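Local coordinates for probable CoA-transferase alpha subunit (Rhodococcus jostii, PDB 6COJ), which probably works, in the manner of the coenzyme A transferase family, with a partner protein chain on acyl-CoA thioesters, and binds a ring-bearing CoA thioester, at residues Val65-Gly73 and Ala84-Asp92; Gly37-Arg45 and Asp199-Cys207. The protein carries 1 engineered substitution. All blocks are in the same frame, centred on the assembly; numbering follows the deposited sequence.

Contact 1: Val65-Gly73 and Ala84-Asp92. With F8G (S-{(3R,5R,9R)-1-[(2R,3S,4R,5R)-5-(6-amino-9H-purin-9-yl)-4-hydroxy-3-(phosphonooxy)tetrahydrofuran-2-yl]-3,5,9-trihydroxy-8,8-dimethyl-3,5-dioxido-10,14-dioxo-2,4,6-trioxa-11,15-diaza-3lambda~5~,5lambda~5~-diphosphaheptadecan-17-yl} (5R,10R)-7-hydroxy-10-methyl-2-oxo-1-oxaspiro[4.5]dec-6-ene-6-carbothioate (non-preferred name)), chain E.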
loop_
_atom_site.group_PDB
_atom_site.type_symbol
_atom_site.label_atom_id
_atom_site.label_comp_id
_atom_site.label_asym_id
_atom_site.label_seq_id
_atom_site.Cartn_x
_atom_site.Cartn_y
_atom_site.Cartn_z
ATOM N N VAL A 65 -6.070 -11.389 -16.350
ATOM C CA VAL A 65 -6.130 -10.145 -15.578
ATOM C C VAL A 65 -4.789 -9.453 -15.774
ATOM O O VAL A 65 -3.747 -10.026 -15.435
ATOM C CB VAL A 65 -6.379 -10.413 -14.084
ATOM C CG1 VAL A 65 -6.403 -9.107 -13.312
ATOM C CG2 VAL A 65 -7.683 -11.176 -13.885
ATOM N N THR A 66 -4.802 -8.241 -16.326
ATOM C CA THR A 66 -3.521 -7.646 -16.695
ATOM C C THR A 66 -3.671 -6.151 -16.937
ATOM O O THR A 66 -4.753 -5.664 -17.270
ATOM C CB THR A 66 -2.964 -8.322 -17.957
ATOM O OG1 THR A 66 -1.629 -7.851 -18.196
ATOM C CG2 THR A 66 -3.847 -8.028 -19.177
ATOM N N TYR A 67 -2.565 -5.435 -16.755
ATOM C CA TYR A 67 -2.371 -4.132 -17.380
ATOM C C TYR A 67 -1.769 -4.442 -18.739
ATOM O O TYR A 67 -0.564 -4.672 -18.858
ATOM C CB TYR A 67 -1.436 -3.279 -16.538
ATOM C CG TYR A 67 -2.050 -2.733 -15.269
ATOM C CD1 TYR A 67 -3.112 -1.825 -15.318
ATOM C CD2 TYR A 67 -1.562 -3.107 -14.017
ATOM C CE1 TYR A 67 -3.653 -1.290 -14.142
ATOM C CE2 TYR A 67 -2.092 -2.572 -12.844
ATOM C CZ TYR A 67 -3.137 -1.669 -12.917
ATOM O OH TYR A 67 -3.635 -1.141 -11.738
ATOM N N GLY A 68 -2.619 -4.481 -19.763
ATOM C CA GLY A 68 -2.289 -5.220 -20.974
ATOM C C GLY A 68 -1.265 -4.564 -21.886
ATOM O O GLY A 68 -1.195 -3.346 -22.034
ATOM N N GLY A 69 -0.497 -5.431 -22.544
ATOM C CA GLY A 69 0.434 -5.050 -23.580
ATOM C C GLY A 69 0.563 -6.175 -24.589
ATOM O O GLY A 69 -0.410 -6.866 -24.904
ATOM N N PRO A 70 1.777 -6.395 -25.106
ATOM C CA PRO A 70 1.970 -7.467 -26.098
ATOM C C PRO A 70 1.825 -8.864 -25.520
ATOM O O PRO A 70 1.725 -9.826 -26.298
ATOM C CB PRO A 70 3.391 -7.218 -26.612
ATOM C CG PRO A 70 4.092 -6.539 -25.438
ATOM C CD PRO A 70 3.024 -5.664 -24.816
ATOM N N ASP A 71 1.844 -9.008 -24.193
ATOM C CA ASP A 71 1.482 -10.277 -23.571
ATOM C C ASP A 71 0.071 -10.685 -23.970
ATOM O O ASP A 71 -0.162 -11.807 -24.450
ATOM C CB ASP A 71 1.601 -10.171 -22.041
ATOM C CG ASP A 71 0.759 -9.042 -21.427
ATOM O OD1 ASP A 71 0.639 -7.949 -22.023
ATOM O OD2 ASP A 71 0.213 -9.267 -20.322
ATOM N N LEU A 72 -0.883 -9.774 -23.792
ATOM C CA LEU A 72 -2.264 -10.056 -24.157
ATOM C C LEU A 72 -2.414 -10.195 -25.665
ATOM O O LEU A 72 -3.168 -11.051 -26.139
ATOM C CB LEU A 72 -3.169 -8.950 -23.606
ATOM C CG LEU A 72 -4.674 -9.154 -23.766
ATOM C CD1 LEU A 72 -5.112 -10.478 -23.153
ATOM C CD2 LEU A 72 -5.431 -7.989 -23.139
ATOM N N GLY A 73 -1.692 -9.377 -26.437
ATOM C CA GLY A 73 -1.731 -9.519 -27.884
ATOM C C GLY A 73 -1.296 -10.894 -28.348
ATOM O O GLY A 73 -1.972 -11.536 -29.159
ATOM N N ALA A 84 -11.220 -11.180 -20.460
ATOM C CA ALA A 84 -10.085 -10.351 -20.075
ATOM C C ALA A 84 -10.538 -9.243 -19.141
ATOM O O ALA A 84 -11.501 -8.532 -19.440
ATOM C CB ALA A 84 -9.379 -9.765 -21.309
ATOM N N TYR A 85 -9.829 -9.108 -18.018
ATOM C CA TYR A 85 -9.988 -8.023 -17.060
ATOM C C TYR A 85 -8.748 -7.146 -17.181
ATOM O O TYR A 85 -7.637 -7.626 -16.947
ATOM C CB TYR A 85 -10.035 -8.597 -15.642
ATOM C CG TYR A 85 -11.263 -9.415 -15.299
ATOM C CD1 TYR A 85 -11.419 -10.714 -15.769
ATOM C CD2 TYR A 85 -12.260 -8.889 -14.487
ATOM C CE1 TYR A 85 -12.545 -11.461 -15.450
ATOM C CE2 TYR A 85 -13.385 -9.632 -14.157
ATOM C CZ TYR A 85 -13.518 -10.919 -14.646
ATOM O OH TYR A 85 -14.623 -11.678 -14.335
ATOM N N TYR A 86 -8.925 -5.867 -17.525
ATOM C CA TYR A 86 -7.752 -5.026 -17.773
ATOM C C TYR A 86 -8.112 -3.566 -17.561
ATOM O O TYR A 86 -9.272 -3.169 -17.721
ATOM C CB TYR A 86 -7.207 -5.224 -19.207
ATOM C CG TYR A 86 -8.264 -4.979 -20.272
ATOM C CD1 TYR A 86 -9.089 -6.006 -20.707
ATOM C CD2 TYR A 86 -8.469 -3.706 -20.794
ATOM C CE1 TYR A 86 -10.076 -5.783 -21.656
ATOM C CE2 TYR A 86 -9.464 -3.470 -21.729
ATOM C CZ TYR A 86 -10.265 -4.504 -22.143
ATOM O OH TYR A 86 -11.248 -4.282 -23.075
ATOM N N GLY A 87 -7.091 -2.770 -17.234
ATOM C CA GLY A 87 -7.258 -1.338 -17.080
ATOM C C GLY A 87 -6.973 -0.602 -18.370
ATOM O O GLY A 87 -7.429 0.527 -18.569
ATOM N N PHE A 88 -6.210 -1.242 -19.250
ATOM C CA PHE A 88 -5.897 -0.712 -20.571
ATOM C C PHE A 88 -5.179 -1.816 -21.327
ATOM O O PHE A 88 -4.799 -2.838 -20.752
ATOM C CB PHE A 88 -4.982 0.518 -20.476
ATOM C CG PHE A 88 -3.639 0.230 -19.858
ATOM C CD1 PHE A 88 -2.589 -0.247 -20.638
ATOM C CD2 PHE A 88 -3.418 0.451 -18.501
ATOM C CE1 PHE A 88 -1.351 -0.528 -20.076
ATOM C CE2 PHE A 88 -2.174 0.189 -17.937
ATOM C CZ PHE A 88 -1.147 -0.299 -18.723
ATOM N N VAL A 89 -4.992 -1.596 -22.624
ATOM C CA VAL A 89 -4.037 -2.370 -23.413
ATOM C C VAL A 89 -3.223 -1.376 -24.227
ATOM O O VAL A 89 -3.789 -0.584 -24.989
ATOM C CB VAL A 89 -4.715 -3.397 -24.340
ATOM C CG1 VAL A 89 -3.645 -4.172 -25.121
ATOM C CG2 VAL A 89 -5.595 -4.351 -23.526
ATOM N N SER A 90 -1.901 -1.387 -24.041
ATOM C CA SER A 90 -1.056 -0.424 -24.735
ATOM C C SER A 90 0.309 -1.030 -25.003
ATOM O O SER A 90 0.839 -1.782 -24.176
ATOM C CB SER A 90 -0.859 0.848 -23.901
ATOM O OG SER A 90 -0.060 1.787 -24.608
ATOM N N LEU A 91 0.865 -0.695 -26.170
ATOM C CA LEU A 91 2.251 -1.005 -26.490
ATOM C C LEU A 91 3.222 0.077 -26.022
ATOM O O LEU A 91 4.433 -0.090 -26.186
ATOM C CB LEU A 91 2.407 -1.253 -27.994
ATOM C CG LEU A 91 1.609 -2.429 -28.577
ATOM C CD1 LEU A 91 1.863 -2.569 -30.073
ATOM C CD2 LEU A 91 1.948 -3.729 -27.861
ATOM N N ASP A 92 2.715 1.188 -25.477
ATOM C CA ASP A 92 3.511 2.287 -24.920
ATOM C C ASP A 92 4.218 3.139 -25.974
ATOM O O ASP A 92 4.383 4.348 -25.785
ATOM C CB ASP A 92 4.464 1.810 -23.819
ATOM C CG ASP A 92 3.752 1.596 -22.500
ATOM O OD1 ASP A 92 2.937 2.468 -22.122
ATOM O OD2 ASP A 92 3.979 0.559 -21.845
HETATM C C4 F8G E . -13.625 4.920 -36.717
HETATM C C5 F8G E . -14.901 5.301 -36.096
HETATM C C6 F8G E . -15.938 4.254 -35.936
HETATM C C8 F8G E . -13.573 7.037 -36.201
HETATM N N1 F8G E . -15.678 2.996 -36.360
HETATM N N3 F8G E . -13.412 3.647 -37.126
HETATM C "C1'" F8G E . -11.502 6.048 -37.290
HETATM C C2 F8G E . -14.412 2.585 -36.984
HETATM C "C2'" F8G E . -11.130 7.299 -38.061
HETATM C "C3'" F8G E . -9.637 7.352 -37.827
HETATM C "C4'" F8G E . -9.503 6.892 -36.399
HETATM C "C5'" F8G E . -9.584 8.082 -35.467
HETATM C CAA F8G E . -3.813 8.229 -13.973
HETATM C CAB F8G E . -3.900 8.569 -15.440
HETATM C CAC F8G E . -3.581 7.699 -16.420
HETATM C CAD F8G E . -2.761 6.452 -16.124
HETATM C CAE F8G E . -2.328 6.410 -14.660
HETATM C CAF F8G E . -3.481 6.769 -13.747
HETATM C CAG F8G E . -4.077 7.912 -17.790
HETATM C CAI F8G E . -1.770 5.054 -14.255
HETATM C CAK F8G E . -1.536 6.241 -17.039
HETATM C CAL F8G E . -1.766 4.979 -17.890
HETATM C CAM F8G E . -3.126 4.524 -17.424
HETATM C CAQ F8G E . -5.336 8.938 -19.977
HETATM C CAR F8G E . -4.150 9.351 -20.832
HETATM C CAT F8G E . -4.881 9.862 -23.077
HETATM C CAU F8G E . -4.798 9.437 -24.531
HETATM C CAV F8G E . -5.881 10.046 -25.414
HETATM C CAX F8G E . -4.988 10.413 -27.616
HETATM C CAY F8G E . -4.900 9.995 -29.061
HETATM C CAZ F8G E . -5.744 10.894 -29.974
HETATM C CBA F8G E . -5.765 10.294 -31.372
HETATM C CBM F8G E . -7.170 10.949 -29.447
HETATM C CBN F8G E . -5.168 12.301 -30.077
HETATM N N6 F8G E . -17.133 4.552 -35.371
HETATM N N7 F8G E . -14.802 6.614 -35.805
HETATM N N9 F8G E . -12.883 6.023 -36.754
HETATM N NAS F8G E . -4.337 9.003 -22.220
HETATM N NAW F8G E . -5.706 9.646 -26.804
HETATM O "O2'" F8G E . -11.440 7.188 -39.452
HETATM O "O3'" F8G E . -8.992 6.355 -38.599
HETATM O "O4'" F8G E . -10.615 6.028 -36.171
HETATM O "O5'" F8G E . -8.446 8.909 -35.686
HETATM O OAH F8G E . -4.274 9.696 -15.690
HETATM O OAJ F8G E . -3.832 7.070 -18.646
HETATM O OAN F8G E . -3.787 3.600 -17.847
HETATM O OAO F8G E . -3.619 5.342 -16.351
HETATM O OBB F8G E . -6.249 8.967 -31.231
HETATM O OBD F8G E . -7.625 8.407 -33.353
HETATM O OBJ F8G E . -5.393 10.914 -22.718
HETATM O OBK F8G E . -4.411 11.407 -27.198
HETATM O OBL F8G E . -3.532 10.019 -29.496
HETATM O OBO F8G E . -6.603 6.606 -32.010
HETATM O OBP F8G E . -5.030 8.061 -33.302
HETATM O OBQ F8G E . -6.511 10.295 -34.725
HETATM O OBR F8G E . -8.840 10.584 -33.853
HETATM O OCI F8G E . -7.539 5.564 -40.519
HETATM O OCJ F8G E . -9.300 7.275 -40.891
HETATM O OCK F8G E . -7.240 7.857 -39.610
HETATM P PBC F8G E . -6.315 7.997 -32.511
HETATM P PBE F8G E . -7.816 9.615 -34.394
HETATM P PCH F8G E . -8.237 6.773 -39.946
HETATM S SAP F8G E . -4.979 9.243 -18.276
#

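Contact 2: Gly37-Arg45 and Asp199-Cys207. With F8G (S-{(3R,5R,9R)-1-[(2R,3S,4R,5R)-5-(6-amino-9H-purin-9-yl)-4-hydroxy-3-(phosphonooxy)tetrahydrofuran-2-yl]-3,5,9-trihydroxy-8,8-dimethyl-3,5-dioxido-10,14-dioxo-2,4,6-trioxa-11,15-diaza-3lambda~5~,5lambda~5~-diphosphaheptadecan-17-yl} (5R,10R)-7-hydroxy-10-methyl-2-oxo-1-oxaspiro[4.5]dec-6-ene-6-carbothioate (non-preferred name)), chain E.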
loop_
_atom_site.group_PDB
_atom_site.type_symbol
_atom_site.label_atom_id
_atom_site.label_comp_id
_atom_site.label_asym_id
_atom_site.label_seq_id
_atom_site.Cartn_x
_atom_site.Cartn_y
_atom_site.Cartn_z
ATOM N N GLY A 37 -3.213 -13.953 -13.811
ATOM C CA GLY A 37 -2.772 -12.572 -13.787
ATOM C C GLY A 37 -1.378 -12.492 -14.384
ATOM O O GLY A 37 -0.530 -13.342 -14.122
ATOM N N ILE A 38 -1.150 -11.470 -15.200
ATOM C CA ILE A 38 0.150 -11.270 -15.829
ATOM C C ILE A 38 0.705 -9.929 -15.373
ATOM O O ILE A 38 0.032 -8.896 -15.499
ATOM C CB ILE A 38 0.064 -11.353 -17.364
ATOM C CG1 ILE A 38 -0.571 -12.678 -17.778
ATOM C CG2 ILE A 38 1.459 -11.204 -17.956
ATOM C CD1 ILE A 38 -0.733 -12.837 -19.267
ATOM N N GLY A 39 1.928 -9.955 -14.845
ATOM C CA GLY A 39 2.558 -8.788 -14.257
ATOM C C GLY A 39 3.053 -7.780 -15.282
ATOM O O GLY A 39 2.642 -7.770 -16.448
ATOM N N GLY A 40 3.958 -6.920 -14.830
ATOM C CA GLY A 40 4.404 -5.831 -15.673
ATOM C C GLY A 40 3.281 -4.833 -15.931
ATOM O O GLY A 40 2.300 -4.743 -15.189
ATOM N N TRP A 41 3.427 -4.091 -17.033
ATOM C CA TRP A 41 2.511 -2.997 -17.341
ATOM C C TRP A 41 2.701 -2.593 -18.795
ATOM O O TRP A 41 3.792 -2.164 -19.171
ATOM C CB TRP A 41 2.860 -1.813 -16.433
ATOM C CG TRP A 41 2.144 -0.517 -16.709
ATOM C CD1 TRP A 41 2.370 0.354 -17.752
ATOM C CD2 TRP A 41 1.137 0.090 -15.891
ATOM N NE1 TRP A 41 1.545 1.448 -17.635
ATOM C CE2 TRP A 41 0.789 1.315 -16.497
ATOM C CE3 TRP A 41 0.486 -0.291 -14.709
ATOM C CZ2 TRP A 41 -0.177 2.165 -15.957
ATOM C CZ3 TRP A 41 -0.474 0.557 -14.176
ATOM C CH2 TRP A 41 -0.793 1.767 -14.802
ATOM N N GLY A 42 1.663 -2.720 -19.623
ATOM C CA GLY A 42 1.828 -2.315 -21.012
ATOM C C GLY A 42 2.997 -3.052 -21.641
ATOM O O GLY A 42 3.102 -4.280 -21.545
ATOM N N SER A 43 3.908 -2.308 -22.265
ATOM C CA SER A 43 5.130 -2.905 -22.806
ATOM C C SER A 43 6.314 -2.727 -21.853
ATOM O O SER A 43 7.399 -2.259 -22.226
ATOM C CB SER A 43 5.420 -2.350 -24.198
ATOM O OG SER A 43 6.507 -3.017 -24.815
ATOM N N ARG A 44 6.107 -3.121 -20.594
ATOM C CA ARG A 44 7.091 -2.912 -19.533
ATOM C C ARG A 44 7.162 -4.152 -18.657
ATOM O O ARG A 44 6.168 -4.531 -18.024
ATOM C CB ARG A 44 6.763 -1.672 -18.682
ATOM C CG ARG A 44 6.440 -0.435 -19.505
ATOM C CD ARG A 44 5.985 0.740 -18.649
ATOM N NE ARG A 44 5.289 1.741 -19.454
ATOM C CZ ARG A 44 5.379 3.056 -19.298
ATOM N NH1 ARG A 44 6.177 3.585 -18.371
ATOM N NH2 ARG A 44 4.687 3.855 -20.099
ATOM N N ARG A 45 8.349 -4.758 -18.618
ATOM C CA ARG A 45 8.681 -5.919 -17.780
ATOM C C ARG A 45 7.592 -6.981 -17.783
ATOM O O ARG A 45 7.187 -7.511 -16.747
ATOM C CB ARG A 45 9.125 -5.530 -16.369
ATOM C CG ARG A 45 10.193 -6.491 -15.838
ATOM C CD ARG A 45 10.693 -6.132 -14.427
ATOM N NE ARG A 45 9.595 -6.270 -13.467
ATOM C CZ ARG A 45 9.123 -5.311 -12.677
ATOM N NH1 ARG A 45 9.687 -4.103 -12.636
ATOM N NH2 ARG A 45 8.079 -5.589 -11.900
ATOM N N ASP A 199 10.400 1.286 -11.107
ATOM C CA ASP A 199 9.018 0.943 -10.791
ATOM C C ASP A 199 8.856 -0.555 -10.561
ATOM O O ASP A 199 9.181 -1.360 -11.449
ATOM C CB ASP A 199 8.091 1.408 -11.923
ATOM C CG ASP A 199 6.644 1.590 -11.476
ATOM O OD1 ASP A 199 6.175 0.842 -10.596
ATOM O OD2 ASP A 199 5.969 2.491 -12.018
ATOM N N PRO A 200 8.312 -0.970 -9.413
ATOM C CA PRO A 200 7.966 -2.391 -9.226
ATOM C C PRO A 200 6.742 -2.819 -10.007
ATOM O O PRO A 200 6.467 -4.025 -10.089
ATOM C CB PRO A 200 7.673 -2.478 -7.724
ATOM C CG PRO A 200 7.122 -1.125 -7.395
ATOM C CD PRO A 200 7.930 -0.151 -8.246
ATOM N N TYR A 201 6.000 -1.876 -10.587
ATOM C CA TYR A 201 4.656 -2.139 -11.120
ATOM C C TYR A 201 3.828 -2.749 -9.990
ATOM O O TYR A 201 3.780 -2.161 -8.897
ATOM C CB TYR A 201 4.686 -2.899 -12.458
ATOM C CG TYR A 201 5.602 -2.209 -13.433
ATOM C CD1 TYR A 201 5.376 -0.877 -13.794
ATOM C CD2 TYR A 201 6.729 -2.849 -13.941
ATOM C CE1 TYR A 201 6.239 -0.209 -14.647
ATOM C CE2 TYR A 201 7.598 -2.189 -14.805
ATOM C CZ TYR A 201 7.355 -0.873 -15.149
ATOM O OH TYR A 201 8.243 -0.236 -15.982
ATOM N N PHE A 202 3.167 -3.886 -10.210
ATOM C CA PHE A 202 2.243 -4.463 -9.248
ATOM C C PHE A 202 2.505 -5.949 -9.089
ATOM O O PHE A 202 1.613 -6.704 -8.689
ATOM C CB PHE A 202 0.801 -4.189 -9.685
ATOM C CG PHE A 202 0.522 -2.729 -9.871
ATOM C CD1 PHE A 202 0.901 -2.071 -11.033
ATOM C CD2 PHE A 202 -0.062 -2.000 -8.855
ATOM C CE1 PHE A 202 0.694 -0.694 -11.162
ATOM C CE2 PHE A 202 -0.282 -0.635 -8.996
ATOM C CZ PHE A 202 0.094 0.010 -10.150
ATOM N N ASP A 203 3.744 -6.376 -9.357
ATOM C CA ASP A 203 4.012 -7.812 -9.428
ATOM C C ASP A 203 3.839 -8.487 -8.077
ATOM O O ASP A 203 3.450 -9.666 -8.022
ATOM C CB ASP A 203 5.409 -8.078 -9.986
ATOM C CG ASP A 203 5.515 -7.782 -11.469
ATOM O OD1 ASP A 203 4.495 -7.388 -12.075
ATOM O OD2 ASP A 203 6.622 -7.946 -12.029
ATOM N N ASP A 204 4.126 -7.772 -6.990
ATOM C CA ASP A 204 3.857 -8.318 -5.664
ATOM C C ASP A 204 2.368 -8.575 -5.467
ATOM O O ASP A 204 1.980 -9.605 -4.905
ATOM C CB ASP A 204 4.396 -7.372 -4.585
ATOM C CG ASP A 204 3.854 -5.956 -4.726
ATOM O OD1 ASP A 204 3.718 -5.464 -5.861
ATOM O OD2 ASP A 204 3.569 -5.309 -3.693
ATOM N N LEU A 205 1.518 -7.648 -5.920
ATOM C CA LEU A 205 0.078 -7.834 -5.772
ATOM C C LEU A 205 -0.431 -9.009 -6.600
ATOM O O LEU A 205 -1.292 -9.768 -6.144
ATOM C CB LEU A 205 -0.668 -6.560 -6.167
ATOM C CG LEU A 205 -0.391 -5.311 -5.331
ATOM C CD1 LEU A 205 -1.209 -4.127 -5.828
ATOM C CD2 LEU A 205 -0.710 -5.601 -3.884
ATOM N N TYR A 206 0.082 -9.176 -7.820
ATOM C CA TYR A 206 -0.327 -10.324 -8.624
ATOM C C TYR A 206 0.007 -11.625 -7.911
ATOM O O TYR A 206 -0.819 -12.540 -7.841
ATOM C CB TYR A 206 0.331 -10.276 -10.006
ATOM C CG TYR A 206 -0.359 -9.364 -11.000
ATOM C CD1 TYR A 206 -1.567 -9.732 -11.573
ATOM C CD2 TYR A 206 0.189 -8.137 -11.356
ATOM C CE1 TYR A 206 -2.211 -8.908 -12.489
ATOM C CE2 TYR A 206 -0.444 -7.300 -12.267
ATOM C CZ TYR A 206 -1.646 -7.696 -12.820
ATOM O OH TYR A 206 -2.281 -6.884 -13.719
ATOM N N CYS A 207 1.213 -11.722 -7.351
ATOM C CA CYS A 207 1.565 -12.937 -6.626
ATOM C C CYS A 207 0.680 -13.125 -5.403
ATOM O O CYS A 207 0.204 -14.237 -5.138
ATOM C CB CYS A 207 3.036 -12.906 -6.221
ATOM S SG CYS A 207 4.146 -13.147 -7.621
HETATM C C4 F8G E . -13.625 4.920 -36.717
HETATM C C5 F8G E . -14.901 5.301 -36.096
HETATM C C6 F8G E . -15.938 4.254 -35.936
HETATM C C8 F8G E . -13.573 7.037 -36.201
HETATM N N1 F8G E . -15.678 2.996 -36.360
HETATM N N3 F8G E . -13.412 3.647 -37.126
HETATM C "C1'" F8G E . -11.502 6.048 -37.290
HETATM C C2 F8G E . -14.412 2.585 -36.984
HETATM C "C2'" F8G E . -11.130 7.299 -38.061
HETATM C "C3'" F8G E . -9.637 7.352 -37.827
HETATM C "C4'" F8G E . -9.503 6.892 -36.399
HETATM C "C5'" F8G E . -9.584 8.082 -35.467
HETATM C CAA F8G E . -3.813 8.229 -13.973
HETATM C CAB F8G E . -3.900 8.569 -15.440
HETATM C CAC F8G E . -3.581 7.699 -16.420
HETATM C CAD F8G E . -2.761 6.452 -16.124
HETATM C CAE F8G E . -2.328 6.410 -14.660
HETATM C CAF F8G E . -3.481 6.769 -13.747
HETATM C CAG F8G E . -4.077 7.912 -17.790
HETATM C CAI F8G E . -1.770 5.054 -14.255
HETATM C CAK F8G E . -1.536 6.241 -17.039
HETATM C CAL F8G E . -1.766 4.979 -17.890
HETATM C CAM F8G E . -3.126 4.524 -17.424
HETATM C CAQ F8G E . -5.336 8.938 -19.977
HETATM C CAR F8G E . -4.150 9.351 -20.832
HETATM C CAT F8G E . -4.881 9.862 -23.077
HETATM C CAU F8G E . -4.798 9.437 -24.531
HETATM C CAV F8G E . -5.881 10.046 -25.414
HETATM C CAX F8G E . -4.988 10.413 -27.616
HETATM C CAY F8G E . -4.900 9.995 -29.061
HETATM C CAZ F8G E . -5.744 10.894 -29.974
HETATM C CBA F8G E . -5.765 10.294 -31.372
HETATM C CBM F8G E . -7.170 10.949 -29.447
HETATM C CBN F8G E . -5.168 12.301 -30.077
HETATM N N6 F8G E . -17.133 4.552 -35.371
HETATM N N7 F8G E . -14.802 6.614 -35.805
HETATM N N9 F8G E . -12.883 6.023 -36.754
HETATM N NAS F8G E . -4.337 9.003 -22.220
HETATM N NAW F8G E . -5.706 9.646 -26.804
HETATM O "O2'" F8G E . -11.440 7.188 -39.452
HETATM O "O3'" F8G E . -8.992 6.355 -38.599
HETATM O "O4'" F8G E . -10.615 6.028 -36.171
HETATM O "O5'" F8G E . -8.446 8.909 -35.686
HETATM O OAH F8G E . -4.274 9.696 -15.690
HETATM O OAJ F8G E . -3.832 7.070 -18.646
HETATM O OAN F8G E . -3.787 3.600 -17.847
HETATM O OAO F8G E . -3.619 5.342 -16.351
HETATM O OBB F8G E . -6.249 8.967 -31.231
HETATM O OBD F8G E . -7.625 8.407 -33.353
HETATM O OBJ F8G E . -5.393 10.914 -22.718
HETATM O OBK F8G E . -4.411 11.407 -27.198
HETATM O OBL F8G E . -3.532 10.019 -29.496
HETATM O OBO F8G E . -6.603 6.606 -32.010
HETATM O OBP F8G E . -5.030 8.061 -33.302
HETATM O OBQ F8G E . -6.511 10.295 -34.725
HETATM O OBR F8G E . -8.840 10.584 -33.853
HETATM O OCI F8G E . -7.539 5.564 -40.519
HETATM O OCJ F8G E . -9.300 7.275 -40.891
HETATM O OCK F8G E . -7.240 7.857 -39.610
HETATM P PBC F8G E . -6.315 7.997 -32.511
HETATM P PBE F8G E . -7.816 9.615 -34.394
HETATM P PCH F8G E . -8.237 6.773 -39.946
HETATM S SAP F8G E . -4.979 9.243 -18.276
HETATM O O HOH W 1 -0.095 -6.204 -15.392
HETATM O O HOH W 2 2.485 -5.481 -12.403
HETATM O O HOH W 3 7.962 2.389 -16.327
HETATM O O HOH W 4 6.205 -9.007 -14.536
#

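Contact 1: Val65-Gly73 and Ala84-Asp92
F88 carries its ring in the cramped rotamer, CG lying between the backbone N and the carbonyl carbon (chi1 62°), while Y67 swings its own beside the backbone N (chi1 -74°). These settings bring CE2 of F88 to 3.4 Å from CD1 of Y67. The two planes are only 25° apart, but the rings are slid so far along each other that they barely overlap. F88 also presses one face against the chain, with CA of Y67 and N of G68 above it toward the rim. The phenol of Y67 is tethered beyond the contact, its OH bonded to the carbonyl of A117.

The backbones pair in parallel fashion. T66 N donates to Y85 O (3.0 Å), and after the chain turns a corner G68 is held at both ends, its N reaching F88 O (2.9 Å) and its O receiving S90 N (2.9 Å). Glycine suits this place because a beta carbon would run into CG2 of V89. That same methyl meets CD2 of L72 at 3.7 Å, and CD of P70 rests 3.8 Å from CD2 of L91, so the first turn of the helix sits on apolar branches. D71 reaches back to the turn before its helix: its OD1 accepts from G69 N (2.8 Å), and its OD2 accepts from the T66 hydroxyl and forms a salt bridge with K46.

F88 also touches the ligand, its CD2 standing 3.2 Å from OAN of the bound thioester. The arrangement is that of a beta-alpha-beta crossover in a Rossmann-like parallel sheet, strand 62-65 leading through helix 70-77 to strand 81-86, with F88, in the turn after strand 81-86, lining the ligand pocket.

Contact 2: Gly37-Arg45 and Asp199-Cys207
OD1 of D203 is gripped by G40 N, 2.8 Å away on its syn lone pair, and by water 2, which donates to it; the same water donates to G40 O and accepts from F202 N. A beta carbon on G39 would strike this oxygen, so glycine suits this place. The other oxygen, OD2, takes NH2 of R45 in a 2.8 Å salt bridge. The carboxylate and guanidinium planes stand 89° apart, so OD2 lies in the arginine's plane but is met from above its own.

A bend at chi3 (65°) turns the guanidinium edge toward two more acceptors: NH1 donates to D199 O (3.0 Å) and NH2 also to P200 O (2.9 Å), while NE is bonded to H183 O. Over one face of the guanidinium comes Y201, its CD2 3.5 Å from NH1. A methionine in place of R45 would probably leave the D203 charge without its mate and the carbonyls of D199 and P200 without these donors, freeing the turn to shift.

Farther along, CZ3 of W41 meets CE1 of F202 rim to rim at 3.5 Å, and CB of W41 lies off-centre over the Y201 ring as a CH-pi contact. The indole's CH2 edge touches CAI of the ligand, also at 3.5 Å. One face of the Y206 ring lies against I38 O, which is 3.4 Å from CZ of Y206.

The chemistry implies a buried ion pair: R45 and the amino end of helix 203-208 are likely to favour an ionised D203, which probably holds in place the turn carrying Y201 and F202, against which W41 packs.

In the fold
From the N terminus, the chain leaves central strand 35-38 through Gly37-Arg45, the first half of contact 2. It then passes strand 62-65 and closes a short loop in contact 1, where Ala84-Asp92 returns after helix 70-77. More than a hundred residues later, Asp199-Cys207 completes contact 2, so contact 1 is nested inside that much longer loop. The two meet directly: D92 forms a salt bridge with R44, and its carboxylate probably also accepts from S43 N. Together they tie the turns that follow neighbouring strands of the parallel sheet to the start of helix 203-208, and both reach the same bound CoA thioester.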